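Local coordinates for protein transcription termination factor FttA (Methanosarcina mazei, PDB 2XR1) that probably terminates transcription by cleaving nascent RNA at the polymerase exit channel with a two-zinc metallo-beta-lactamase nuclease site, then degrading the released RNA from its 5' end, at residues D8-L13 and V30-P35; S207-D212 and T317-D322; I323-H328 and S339-G344; H348-T353 and T376-A381; S511-G516 and V537-D542. One frame throughout, in Å; residues are numbered along the deposited sequence.

Interaction 1 (D8-L13 and V30-P35); sequences DVLLDL and VEFEGP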
# COMPACT_ATOMS: atom_id res chain seq x y z
N ASP B 8 12.74 -26.14 21.31
CA ASP B 8 13.75 -27.05 20.74
C ASP B 8 14.96 -26.35 20.14
O ASP B 8 16.02 -26.96 20.02
CB ASP B 8 13.12 -27.96 19.67
N VAL B 9 14.80 -25.09 19.75
CA VAL B 9 15.94 -24.29 19.26
C VAL B 9 16.68 -23.67 20.43
O VAL B 9 17.87 -23.40 20.31
CB VAL B 9 15.51 -23.19 18.26
CG1 VAL B 9 14.52 -23.74 17.25
CG2 VAL B 9 14.95 -21.99 18.98
N LEU B 10 15.96 -23.43 21.53
CA LEU B 10 16.56 -22.97 22.78
C LEU B 10 17.35 -24.09 23.47
O LEU B 10 18.37 -23.82 24.10
CB LEU B 10 15.50 -22.41 23.74
CG LEU B 10 14.87 -21.04 23.41
CD1 LEU B 10 13.72 -20.74 24.39
CD2 LEU B 10 15.89 -19.88 23.37
N LEU B 11 16.89 -25.34 23.36
CA LEU B 11 17.69 -26.48 23.84
C LEU B 11 18.98 -26.63 23.04
O LEU B 11 20.06 -26.77 23.60
CB LEU B 11 16.91 -27.81 23.77
CG LEU B 11 16.33 -28.38 25.07
CD1 LEU B 11 15.11 -27.57 25.50
CD2 LEU B 11 15.94 -29.84 24.87
N ASP B 12 18.87 -26.59 21.72
CA ASP B 12 20.04 -26.64 20.85
C ASP B 12 21.02 -25.53 21.22
O ASP B 12 22.23 -25.73 21.21
CB ASP B 12 19.61 -26.53 19.38
CG ASP B 12 20.71 -26.92 18.41
OD1 ASP B 12 21.75 -26.23 18.37
OD2 ASP B 12 20.53 -27.93 17.67
N LEU B 13 20.50 -24.36 21.57
CA LEU B 13 21.36 -23.25 21.96
C LEU B 13 21.95 -23.50 23.34
O LEU B 13 23.13 -23.19 23.57
CB LEU B 13 20.61 -21.92 21.92
CG LEU B 13 20.35 -21.30 20.53
CD1 LEU B 13 19.41 -20.10 20.66
CD2 LEU B 13 21.65 -20.91 19.84
N VAL B 30 18.21 -20.78 29.00
CA VAL B 30 18.47 -19.97 27.84
C VAL B 30 17.10 -19.56 27.23
O VAL B 30 16.24 -20.41 26.97
CB VAL B 30 19.40 -20.75 26.89
CG1 VAL B 30 19.21 -20.38 25.46
CG2 VAL B 30 20.83 -20.54 27.29
N GLU B 31 16.89 -18.25 27.07
CA GLU B 31 15.65 -17.66 26.57
C GLU B 31 15.94 -16.50 25.65
O GLU B 31 16.83 -15.74 25.88
CB GLU B 31 14.85 -17.05 27.72
CG GLU B 31 14.02 -18.04 28.54
CD GLU B 31 12.78 -18.58 27.79
OE1 GLU B 31 12.32 -17.96 26.80
OE2 GLU B 31 12.27 -19.65 28.19
N PHE B 32 15.15 -16.36 24.61
CA PHE B 32 15.11 -15.17 23.80
C PHE B 32 14.23 -14.15 24.51
O PHE B 32 13.05 -14.39 24.68
CB PHE B 32 14.47 -15.47 22.46
CG PHE B 32 15.26 -16.40 21.59
CD1 PHE B 32 16.57 -16.09 21.19
CD2 PHE B 32 14.67 -17.56 21.10
CE1 PHE B 32 17.28 -16.94 20.36
CE2 PHE B 32 15.37 -18.40 20.27
CZ PHE B 32 16.68 -18.09 19.90
N GLU B 33 14.80 -13.02 24.95
CA GLU B 33 13.99 -11.97 25.58
C GLU B 33 14.14 -10.71 24.79
O GLU B 33 15.19 -10.07 24.79
CB GLU B 33 14.35 -11.77 27.05
CG GLU B 33 14.10 -13.01 27.89
CD GLU B 33 14.49 -12.88 29.37
OE1 GLU B 33 14.90 -11.76 29.80
OE2 GLU B 33 14.39 -13.90 30.10
N GLY B 34 13.09 -10.35 24.07
CA GLY B 34 13.19 -9.31 23.08
C GLY B 34 14.29 -9.66 22.10
O GLY B 34 14.49 -10.84 21.75
N PRO B 35 15.06 -8.64 21.67
CA PRO B 35 16.13 -8.84 20.72
C PRO B 35 17.22 -9.81 21.18
O PRO B 35 17.88 -10.37 20.34
CB PRO B 35 16.69 -7.45 20.55
CG PRO B 35 15.59 -6.59 20.85
CD PRO B 35 14.93 -7.21 22.00
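Val30, at the start of the strand, turns its side chain toward helix 7-18 and puts CG1 4.0 Å from Leu10 CD2 and 4.1 Å from Leu13 CB. That branch stands anti to the backbone N (chi1 152°); behind it Val30 rests on Leu37 and Leu39 of the neighbouring strand. Glu31 starts away from the helix, but its chain bends at chi2, bringing OE1 to 3.9 Å from Leu10 CD1; Arg171 makes a long, weak ion pair with this carboxylate. Phe32 meets three helix side chains. Leu10 crosses it obliquely and lays CD2 over one face of its ring, 3.7 Å from the centroid in a CH-pi contact and offset toward the rim. Val9 CG2 meets the ring edge in plane, 3.8 Å from Phe32 CE2, whereas Leu13 CD1 arrives obliquely at 3.5 Å from Phe32 CZ. His174 stacks on the same phenylalanine. The packing of helix 7-18 on the small three-stranded sheet, the N-to-C directions of segments 8-13 and 30-33 being 122° apart, forms part of the hydrophobic core of the N-terminal KH domain.

Interaction 2 (S207-D212 and T317-D322); sequences SRILID and TDIAPD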
# COMPACT_ATOMS: atom_id res chain seq x y z
N SER B 207 7.91 -9.38 7.13
CA SER B 207 7.95 -8.44 8.20
C SER B 207 7.40 -7.09 7.86
O SER B 207 7.47 -6.63 6.72
CB SER B 207 9.40 -8.31 8.67
OG SER B 207 9.84 -9.61 9.01
N ARG B 208 6.84 -6.47 8.89
CA ARG B 208 6.23 -5.16 8.79
C ARG B 208 6.68 -4.38 9.99
O ARG B 208 6.54 -4.84 11.12
CB ARG B 208 4.72 -5.33 8.73
CG ARG B 208 4.26 -5.85 7.36
CD ARG B 208 3.09 -6.74 7.46
NE ARG B 208 3.40 -7.92 8.28
CZ ARG B 208 3.88 -9.09 7.82
NH1 ARG B 208 4.13 -9.29 6.53
NH2 ARG B 208 4.13 -10.09 8.69
N ILE B 209 7.32 -3.25 9.73
CA ILE B 209 7.93 -2.42 10.73
C ILE B 209 7.31 -1.08 10.53
O ILE B 209 7.21 -0.61 9.42
CB ILE B 209 9.51 -2.32 10.56
CG1 ILE B 209 10.14 -3.72 10.57
CG2 ILE B 209 10.14 -1.60 11.68
CD1 ILE B 209 9.72 -4.61 11.75
N LEU B 210 6.91 -0.48 11.64
CA LEU B 210 6.35 0.85 11.64
C LEU B 210 7.38 1.81 12.19
O LEU B 210 7.82 1.63 13.32
CB LEU B 210 5.08 0.85 12.50
CG LEU B 210 3.90 1.72 12.11
CD1 LEU B 210 3.39 1.48 10.71
CD2 LEU B 210 2.86 1.40 13.14
N ILE B 211 7.80 2.80 11.40
CA ILE B 211 8.68 3.81 11.92
C ILE B 211 7.84 5.06 12.23
O ILE B 211 7.24 5.66 11.34
CB ILE B 211 9.82 4.15 10.95
CG1 ILE B 211 10.74 2.93 10.75
CG2 ILE B 211 10.66 5.33 11.51
CD1 ILE B 211 10.47 2.05 9.51
N ASP B 212 7.84 5.43 13.51
CA ASP B 212 7.12 6.59 14.05
C ASP B 212 5.59 6.43 13.96
O ASP B 212 5.07 5.67 13.16
CB ASP B 212 7.61 7.93 13.45
CG ASP B 212 9.04 8.34 13.96
OD1 ASP B 212 9.47 7.78 15.01
OD2 ASP B 212 9.73 9.24 13.32
N THR B 317 20.67 -5.01 16.26
CA THR B 317 19.59 -5.66 16.99
C THR B 317 18.65 -6.35 16.01
O THR B 317 18.06 -5.70 15.15
CB THR B 317 18.83 -4.57 17.78
OG1 THR B 317 19.77 -3.88 18.61
CG2 THR B 317 17.72 -5.12 18.65
N ASP B 318 18.57 -7.68 16.11
CA ASP B 318 17.59 -8.44 15.34
C ASP B 318 16.21 -8.05 15.86
O ASP B 318 15.90 -8.31 17.01
CB ASP B 318 17.77 -9.95 15.52
CG ASP B 318 19.18 -10.44 15.17
OD1 ASP B 318 19.66 -10.07 14.08
OD2 ASP B 318 19.81 -11.21 15.96
N ILE B 319 15.40 -7.37 15.04
CA ILE B 319 14.03 -7.06 15.40
C ILE B 319 12.98 -7.91 14.67
O ILE B 319 11.80 -7.80 14.94
CB ILE B 319 13.70 -5.57 15.21
CG1 ILE B 319 13.89 -5.14 13.74
CG2 ILE B 319 14.52 -4.78 16.20
CD1 ILE B 319 13.50 -3.68 13.47
N ALA B 320 13.45 -8.76 13.76
CA ALA B 320 12.60 -9.60 12.95
C ALA B 320 13.45 -10.67 12.28
O ALA B 320 14.67 -10.62 12.29
CB ALA B 320 11.85 -8.77 11.93
N PRO B 321 12.81 -11.69 11.72
CA PRO B 321 13.62 -12.77 11.17
C PRO B 321 14.58 -12.31 10.06
O PRO B 321 15.52 -12.99 9.74
CB PRO B 321 12.59 -13.74 10.60
CG PRO B 321 11.31 -13.41 11.29
CD PRO B 321 11.37 -11.97 11.66
N ASP B 322 14.32 -11.16 9.46
CA ASP B 322 15.13 -10.71 8.34
C ASP B 322 15.48 -9.25 8.41
O ASP B 322 15.84 -8.67 7.41
CB ASP B 322 14.42 -11.01 7.01
CG ASP B 322 13.02 -10.32 6.88
OD1 ASP B 322 12.44 -9.77 7.86
OD2 ASP B 322 12.50 -10.33 5.75
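Ser207 and Asp322 meet in the close-packed part of this contact, where Ser207 OG lies 2.8 Å from Asp322 OD1, a likely hydrogen bond, though the serine proton could serve a different acceptor. The buried serine also sets OG 3.6 Å from Ala320 CB and 3.9 Å from Pro321 CD, so the hydroxyl skirts the start of the turn. Asp322 brings its carboxylate round to the serine with CG between the backbone N and the carbonyl carbon (chi1 59°), and its OD2 is hydrogen-bonded to Thr204 OG1. Strand 208-211 belongs to one seven-stranded mixed sheet and strand 317-320 is an outermost strand of another; Ile209 and Ile319 touch across the interface between these sheets, as expected in the sandwich of the metallo-beta-lactamase fold. Their meeting is looser, a single approach of the two CD1 methyls, 4.3 Å apart. Ile319 reaches there with CD1 continuing straight on from CG1 (chi2 177°). The methyl pair is one point in a larger apolar layer, since both isoleucines also touch Ile242, Ile209 packs on Ile323, and Ile319 packs on Leu325. At its far end strand 208-211 leads to Asp212, whose OD2 is hydrogen-bonded to His250 ND1 and Thr244 OG1, placing it in the second shell of the zinc site, behind the ligand His250. On the solvent side, Pro321 and Asp322 are partly exposed. Arg208 sets off away from strand 317-320; its NE hydrogen-bonds to Gln237 O, and its side chain packs on Pro230 of the second subunit.

Interaction 3 (I323-H328 and S339-G344); sequences IKLTFH and SHFHIG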
# COMPACT_ATOMS: atom_id res chain seq x y z
N ILE B 323 15.38 -8.65 9.59
CA ILE B 323 15.69 -7.25 9.74
C ILE B 323 16.53 -6.99 10.97
O ILE B 323 16.16 -7.43 12.05
CB ILE B 323 14.43 -6.37 9.79
CG1 ILE B 323 13.55 -6.65 8.58
CG2 ILE B 323 14.82 -4.89 9.80
CD1 ILE B 323 12.34 -5.81 8.56
N LYS B 324 17.66 -6.32 10.78
CA LYS B 324 18.51 -5.88 11.87
C LYS B 324 18.50 -4.37 11.91
O LYS B 324 18.67 -3.75 10.88
CB LYS B 324 19.94 -6.33 11.67
CG LYS B 324 20.16 -7.75 11.99
CD LYS B 324 21.62 -8.09 11.89
CE LYS B 324 21.87 -9.63 11.96
NZ LYS B 324 20.93 -10.38 11.07
N LEU B 325 18.33 -3.82 13.09
CA LEU B 325 18.25 -2.37 13.30
C LEU B 325 19.44 -1.87 14.10
O LEU B 325 19.88 -2.54 15.05
CB LEU B 325 16.99 -2.04 14.09
CG LEU B 325 16.89 -0.62 14.68
CD1 LEU B 325 16.83 0.46 13.58
CD2 LEU B 325 15.70 -0.47 15.65
N THR B 326 19.97 -0.71 13.69
CA THR B 326 21.02 0.01 14.43
C THR B 326 20.68 1.48 14.53
O THR B 326 20.47 2.16 13.51
CB THR B 326 22.38 -0.05 13.77
OG1 THR B 326 22.58 -1.31 13.14
CG2 THR B 326 23.49 0.19 14.81
N PHE B 327 20.65 2.01 15.75
CA PHE B 327 20.46 3.44 15.90
C PHE B 327 21.79 4.17 15.89
O PHE B 327 22.80 3.63 16.35
CB PHE B 327 19.77 3.74 17.22
CG PHE B 327 18.32 3.37 17.28
CD1 PHE B 327 17.44 3.71 16.26
CD2 PHE B 327 17.82 2.73 18.40
CE1 PHE B 327 16.10 3.38 16.35
CE2 PHE B 327 16.47 2.42 18.53
CZ PHE B 327 15.61 2.74 17.52
N HIS B 328 21.80 5.40 15.36
CA HIS B 328 23.00 6.24 15.39
C HIS B 328 22.60 7.66 15.78
O HIS B 328 21.46 8.05 15.64
CB HIS B 328 23.68 6.29 14.03
CG HIS B 328 24.12 4.96 13.49
ND1 HIS B 328 25.43 4.52 13.57
CD2 HIS B 328 23.47 4.03 12.76
CE1 HIS B 328 25.55 3.36 12.95
NE2 HIS B 328 24.36 3.04 12.45
N SER B 339 17.99 5.69 11.93
CA SER B 339 17.65 4.30 12.00
C SER B 339 18.14 3.58 10.77
O SER B 339 17.68 3.86 9.69
CB SER B 339 16.16 4.21 12.14
OG SER B 339 15.84 4.88 13.37
N HIS B 340 19.10 2.70 10.94
CA HIS B 340 19.59 1.88 9.86
C HIS B 340 18.99 0.46 9.92
O HIS B 340 19.09 -0.23 10.95
CB HIS B 340 21.12 1.82 9.95
CG HIS B 340 21.77 1.01 8.89
ND1 HIS B 340 21.95 -0.35 9.01
CD2 HIS B 340 22.30 1.35 7.70
CE1 HIS B 340 22.53 -0.81 7.92
NE2 HIS B 340 22.75 0.21 7.10
N PHE B 341 18.39 0.03 8.83
CA PHE B 341 17.78 -1.29 8.72
C PHE B 341 18.48 -2.13 7.69
O PHE B 341 18.52 -1.77 6.50
CB PHE B 341 16.34 -1.18 8.29
CG PHE B 341 15.47 -0.51 9.28
CD1 PHE B 341 14.83 -1.24 10.25
CD2 PHE B 341 15.25 0.85 9.23
CE1 PHE B 341 14.00 -0.64 11.12
CE2 PHE B 341 14.41 1.46 10.13
CZ PHE B 341 13.80 0.71 11.07
N HIS B 342 18.99 -3.26 8.15
CA HIS B 342 19.79 -4.19 7.34
C HIS B 342 18.85 -5.33 7.09
O HIS B 342 18.42 -5.99 8.05
CB HIS B 342 21.02 -4.63 8.16
CG HIS B 342 21.89 -5.64 7.49
ND1 HIS B 342 22.32 -5.52 6.19
CD2 HIS B 342 22.48 -6.77 7.96
CE1 HIS B 342 23.08 -6.56 5.87
NE2 HIS B 342 23.19 -7.33 6.94
N ILE B 343 18.46 -5.52 5.83
CA ILE B 343 17.43 -6.48 5.47
C ILE B 343 18.02 -7.68 4.81
O ILE B 343 18.73 -7.59 3.83
CB ILE B 343 16.41 -5.82 4.52
CG1 ILE B 343 16.02 -4.44 5.10
CG2 ILE B 343 15.20 -6.79 4.23
CD1 ILE B 343 14.66 -4.07 4.90
N GLY B 344 17.71 -8.85 5.36
CA GLY B 344 18.24 -10.12 4.86
C GLY B 344 19.71 -10.33 5.16
O GLY B 344 20.24 -9.74 6.07
O HOH W 1 21.50 -2.37 10.79
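Lys324 and His342 exchange both backbone hydrogen bonds of one antiparallel pair: Lys324 N donates to His342 O at 2.9 Å, and His342 N returns to Lys324 O at 2.8 Å. Two residues further on, Thr326 and His340 do the same, with Thr326 N to His340 O at 2.9 Å and His340 N to Thr326 O at 3.0 Å. Lys324 O carries a second bond, from a water that donates to it at 3.1 Å. The same water is hydrogen-bonded to Thr326 OG1 and, in the plane of the imidazole, to His340 ND1 at 2.7 Å, so it links the two strands above the face bearing Thr326 and His340. The other ring nitrogen, His340 NE2, is satisfied by Arg373 O; with both nitrogens engaged, the ring is held against rotation. His342 is likewise occupied outside the hairpin, ND1 bonding to Asn349 OD1. The opposite face is mostly apolar. Leu325, with CG anti to the backbone N (chi1 166°), lays CD1 over one face of the Phe341 ring, 4.1 Å from its centroid, while Ile323 CG2 comes to the edge of the same ring. Ser339 OG lies at the edge of the Phe327 ring, in its plane. From this side Phe341 packs on Ile209 and Ile211, and Leu325 on Ile242, residues of strands 208-211 and 240-242 in the facing sheet. The arrangement is a regular beta hairpin whose apolar face forms part of the sandwich core of the metallo-beta-lactamase fold.

Interaction 4 (H348-T353 and T376-A381); sequences HNVVFT and TVISEA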
# COMPACT_ATOMS: atom_id res chain seq x y z
N HIS B 348 19.32 -5.58 1.24
CA HIS B 348 19.14 -4.18 1.08
C HIS B 348 19.38 -3.49 2.41
O HIS B 348 19.28 -4.10 3.49
CB HIS B 348 17.72 -3.92 0.60
CG HIS B 348 17.52 -2.57 -0.02
ND1 HIS B 348 17.77 -2.31 -1.35
CD2 HIS B 348 17.09 -1.40 0.51
CE1 HIS B 348 17.52 -1.04 -1.61
NE2 HIS B 348 17.09 -0.47 -0.50
N ASN B 349 19.75 -2.22 2.34
CA ASN B 349 19.96 -1.44 3.55
C ASN B 349 19.28 -0.11 3.35
O ASN B 349 19.58 0.57 2.36
CB ASN B 349 21.45 -1.18 3.83
CG ASN B 349 22.21 -2.41 4.09
OD1 ASN B 349 22.48 -2.76 5.27
ND2 ASN B 349 22.61 -3.08 3.03
N VAL B 350 18.40 0.26 4.28
CA VAL B 350 17.66 1.49 4.15
C VAL B 350 17.84 2.30 5.43
O VAL B 350 17.79 1.74 6.51
CB VAL B 350 16.14 1.26 3.86
CG1 VAL B 350 15.60 0.20 4.70
CG2 VAL B 350 15.35 2.52 4.13
N VAL B 351 18.07 3.60 5.30
CA VAL B 351 18.17 4.50 6.43
C VAL B 351 17.02 5.48 6.51
O VAL B 351 16.70 6.16 5.56
CB VAL B 351 19.46 5.29 6.36
CG1 VAL B 351 19.40 6.39 7.33
CG2 VAL B 351 20.67 4.36 6.64
N PHE B 352 16.37 5.51 7.66
CA PHE B 352 15.38 6.51 7.92
C PHE B 352 16.07 7.48 8.80
O PHE B 352 16.52 7.08 9.84
CB PHE B 352 14.22 5.93 8.70
CG PHE B 352 13.25 5.18 7.86
CD1 PHE B 352 13.54 3.89 7.43
CD2 PHE B 352 12.01 5.74 7.52
CE1 PHE B 352 12.64 3.17 6.65
CE2 PHE B 352 11.11 5.04 6.74
CZ PHE B 352 11.43 3.74 6.30
N THR B 353 16.13 8.75 8.44
CA THR B 353 16.92 9.70 9.21
C THR B 353 16.19 10.18 10.41
O THR B 353 16.83 10.56 11.39
CB THR B 353 17.32 10.98 8.39
OG1 THR B 353 16.13 11.64 7.99
CG2 THR B 353 18.13 10.64 7.14
N THR B 376 19.23 2.92 0.24
CA THR B 376 18.13 3.89 0.23
C THR B 376 18.15 4.76 1.48
O THR B 376 18.30 4.25 2.57
CB THR B 376 16.76 3.13 0.25
OG1 THR B 376 16.70 2.23 -0.87
CG2 THR B 376 15.56 4.06 0.19
N VAL B 377 17.99 6.07 1.30
CA VAL B 377 17.83 7.01 2.42
C VAL B 377 16.47 7.71 2.34
O VAL B 377 16.06 8.21 1.30
CB VAL B 377 18.85 8.15 2.35
CG1 VAL B 377 18.64 9.12 3.55
CG2 VAL B 377 20.31 7.62 2.28
N ILE B 378 15.75 7.73 3.44
CA ILE B 378 14.51 8.45 3.55
C ILE B 378 14.84 9.55 4.53
O ILE B 378 15.10 9.27 5.71
CB ILE B 378 13.38 7.56 4.09
CG1 ILE B 378 12.95 6.57 2.99
CG2 ILE B 378 12.18 8.42 4.54
CD1 ILE B 378 12.92 5.16 3.35
N SER B 379 14.85 10.79 4.03
CA SER B 379 15.34 11.95 4.78
C SER B 379 14.26 12.95 5.10
O SER B 379 13.36 13.16 4.31
CB SER B 379 16.41 12.66 3.96
OG SER B 379 16.83 13.84 4.64
N GLU B 380 14.41 13.63 6.22
CA GLU B 380 13.55 14.78 6.49
C GLU B 380 13.95 15.90 5.57
O GLU B 380 15.02 15.85 5.01
CB GLU B 380 13.69 15.30 7.92
CG GLU B 380 15.06 15.88 8.25
CD GLU B 380 14.95 17.07 9.14
OE1 GLU B 380 14.25 18.04 8.72
OE2 GLU B 380 15.54 17.05 10.23
N ALA B 381 13.06 16.90 5.45
CA ALA B 381 13.23 18.03 4.54
C ALA B 381 12.71 19.37 5.11
O ALA B 381 12.26 20.19 4.36
CB ALA B 381 12.57 17.71 3.18
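Ile378 and Phe352 pack side by side, with Ile378 CD1 over one face of the ring, 3.9 Å from its centroid and offset toward the rim. The same methyl touches Val350 CG2 at 3.7 Å, so one methyl bridges Val350 and Phe352 of the next strand. Beneath it the backbones run parallel and in register. Thr376 N donates to Asn349 O, Val351 N to Thr376 O at 2.8 Å, Ile378 N to Val351 O at 2.8 Å, and Thr353 N to Ile378 O. Side chains continue the pattern at both ends. Thr376 OG1 meets the edge of the His348 ring in its plane, 2.8 Å from NE2, and either partner could be the donor. Thr353 OG1 accepts from Glu380 N at 3.2 Å, swung there by a chi1 of 61°. Ser379 OG donates to Glu380 O on a lone pair, at 2.7 Å, and the same OG is hydrogen-bonded to Tyr356 OH. Further out, Phe604 of strand 602-606 touches Thr376 and Ile378, Val350 touches Leu202 and Phe352 touches Phe200 in the facing sheet, and Asn349 ND2 is held by Glu375 OE1. The carboxylate of Glu380 is placed by Thr382 OG1, His583 ND1 and Tyr356 N. Its side chain is about 4 Å from those of the zinc ligands Asp355 and His607. The bonds of Thr353 and Ser379 to the Glu380 backbone probably help to position Glu380, whose carboxylate belongs to a polar network beside the metal site.

Interaction 5 (S511-G516 and V537-D542); sequences SGMMNG and VGYQAD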
# COMPACT_ATOMS: atom_id res chain seq x y z
N SER B 511 3.57 25.87 24.44
CA SER B 511 4.27 24.99 23.51
C SER B 511 4.97 25.76 22.43
O SER B 511 4.63 26.86 22.11
CB SER B 511 3.29 24.00 22.87
OG SER B 511 2.16 24.68 22.42
N GLY B 512 5.95 25.14 21.84
CA GLY B 512 6.84 25.82 20.89
C GLY B 512 6.29 26.49 19.65
O GLY B 512 7.04 27.23 19.01
N MET B 513 5.04 26.25 19.29
CA MET B 513 4.39 26.95 18.15
C MET B 513 3.07 27.64 18.54
O MET B 513 2.22 27.93 17.71
CB MET B 513 4.22 26.00 16.96
CG MET B 513 5.58 25.48 16.44
SD MET B 513 5.38 24.44 15.03
CE MET B 513 7.07 24.21 14.43
N MET B 514 2.93 27.87 19.85
CA MET B 514 1.84 28.64 20.43
C MET B 514 0.46 28.08 20.15
O MET B 514 -0.51 28.81 20.26
CB MET B 514 1.93 30.09 19.97
CG MET B 514 3.21 30.77 20.41
SD MET B 514 3.43 32.43 19.79
CE MET B 514 2.58 33.41 21.04
N ASN B 515 0.36 26.80 19.82
CA ASN B 515 -0.95 26.16 19.67
C ASN B 515 -1.60 25.87 21.01
O ASN B 515 -2.76 25.49 21.07
CB ASN B 515 -0.91 24.90 18.77
CG ASN B 515 -1.42 25.18 17.34
OD1 ASN B 515 -1.69 26.34 16.99
ND2 ASN B 515 -1.55 24.13 16.51
N GLY B 516 -0.86 26.07 22.08
CA GLY B 516 -1.44 26.07 23.40
C GLY B 516 -0.39 26.05 24.47
O GLY B 516 0.78 26.25 24.20
N VAL B 537 12.47 31.08 17.90
CA VAL B 537 13.81 30.51 17.85
C VAL B 537 13.91 29.33 16.90
O VAL B 537 14.98 28.76 16.74
CB VAL B 537 14.27 30.04 19.21
CG1 VAL B 537 14.30 31.21 20.20
CG2 VAL B 537 13.40 28.95 19.67
N GLY B 538 12.81 28.97 16.27
CA GLY B 538 12.82 27.93 15.26
C GLY B 538 11.63 28.06 14.34
O GLY B 538 10.71 28.84 14.64
N TYR B 539 11.57 27.27 13.27
CA TYR B 539 10.42 27.33 12.35
C TYR B 539 9.10 27.09 13.09
O TYR B 539 9.04 26.41 14.11
CB TYR B 539 10.54 26.33 11.19
CG TYR B 539 10.14 24.92 11.57
CD1 TYR B 539 10.97 24.13 12.31
CD2 TYR B 539 8.91 24.42 11.20
CE1 TYR B 539 10.60 22.85 12.71
CE2 TYR B 539 8.52 23.12 11.56
CZ TYR B 539 9.36 22.34 12.33
OH TYR B 539 8.99 21.05 12.69
N GLN B 540 8.04 27.68 12.52
CA GLN B 540 6.66 27.50 12.96
C GLN B 540 5.93 26.91 11.76
O GLN B 540 5.97 27.47 10.69
CB GLN B 540 6.04 28.84 13.30
CG GLN B 540 6.89 29.74 14.19
CD GLN B 540 6.87 29.30 15.61
OE1 GLN B 540 5.82 29.06 16.19
NE2 GLN B 540 8.05 29.15 16.20
N ALA B 541 5.27 25.77 11.95
CA ALA B 541 4.66 25.04 10.85
C ALA B 541 3.38 25.71 10.37
O ALA B 541 2.77 26.46 11.11
CB ALA B 541 4.37 23.64 11.28
N ASP B 542 3.00 25.43 9.13
CA ASP B 542 1.70 25.77 8.60
C ASP B 542 0.58 25.50 9.60
O ASP B 542 0.55 24.44 10.22
CB ASP B 542 1.39 24.92 7.37
CG ASP B 542 2.21 25.31 6.12
OD1 ASP B 542 2.91 26.36 6.13
OD2 ASP B 542 2.13 24.54 5.13
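Met513 and Tyr539 form a Met-aromatic contact between two loops of the beta-CASP domain, which follow strands 506-509 and 533-536 of its parallel sheet. The hydrophobic part is carried by the methionine tip. Its chain runs extended beyond CG (chi2 -178°) and sets CE over one face of the tyrosine ring, 3.7 Å from the centroid and displaced toward the rim, while SD stands oblique to the ring at 5.4 Å from the centroid. SD also lies 4.0 Å from Ala541 CB. Tyr539 also borders the metal centre: its side chain is about 5 Å from a zinc ion and about 4 Å from that of the ligand His607. The Gln540 amide adds van der Waals contact, sliding past Met513 in the opposite direction with OE1 3.5 Å from Met513 CB. Hydrogen bonds shape each loop from within. Ser511 N and OG both donate to Gly516 O, closing the loop that opens with a type I turn from Ser511 to Met514. Gln540 NE2 bonds to Gly538 O at 3.1 Å, folding the amide back over its own loop; from outside, Arg423 of helix 423-436 donates to Tyr539 O. Between the loops the polar link is weak: Ala541 N points at Met513 SD, 3.4 Å away and nearly straight at hydrogen (170°).

How the interactions relate
Interactions 2, 3 and 4 form one continuous block of the metallo-beta-lactamase domain. Strands 317-320, 323-329, 337-343, 348-352 and 376-380 are consecutive neighbours in one sheet, and strand 208-211 faces them from the other. Interaction 3 is joined to interaction 2 by a probable hydrogen bond from Gly344 N to Asp322 O (2.8 Å) and to interaction 4 by one from Ile343 N to His348 O (2.9 Å). Interaction 1, in the KH domain, touches interaction 2 through Pro35 CB and Thr317 CG2, 3.2 Å apart. Interaction 5 approaches the zinc pair from the beta-CASP side; its nearest atoms are about 7 Å from those of interaction 4, and Tyr539 and Glu380 both border His607.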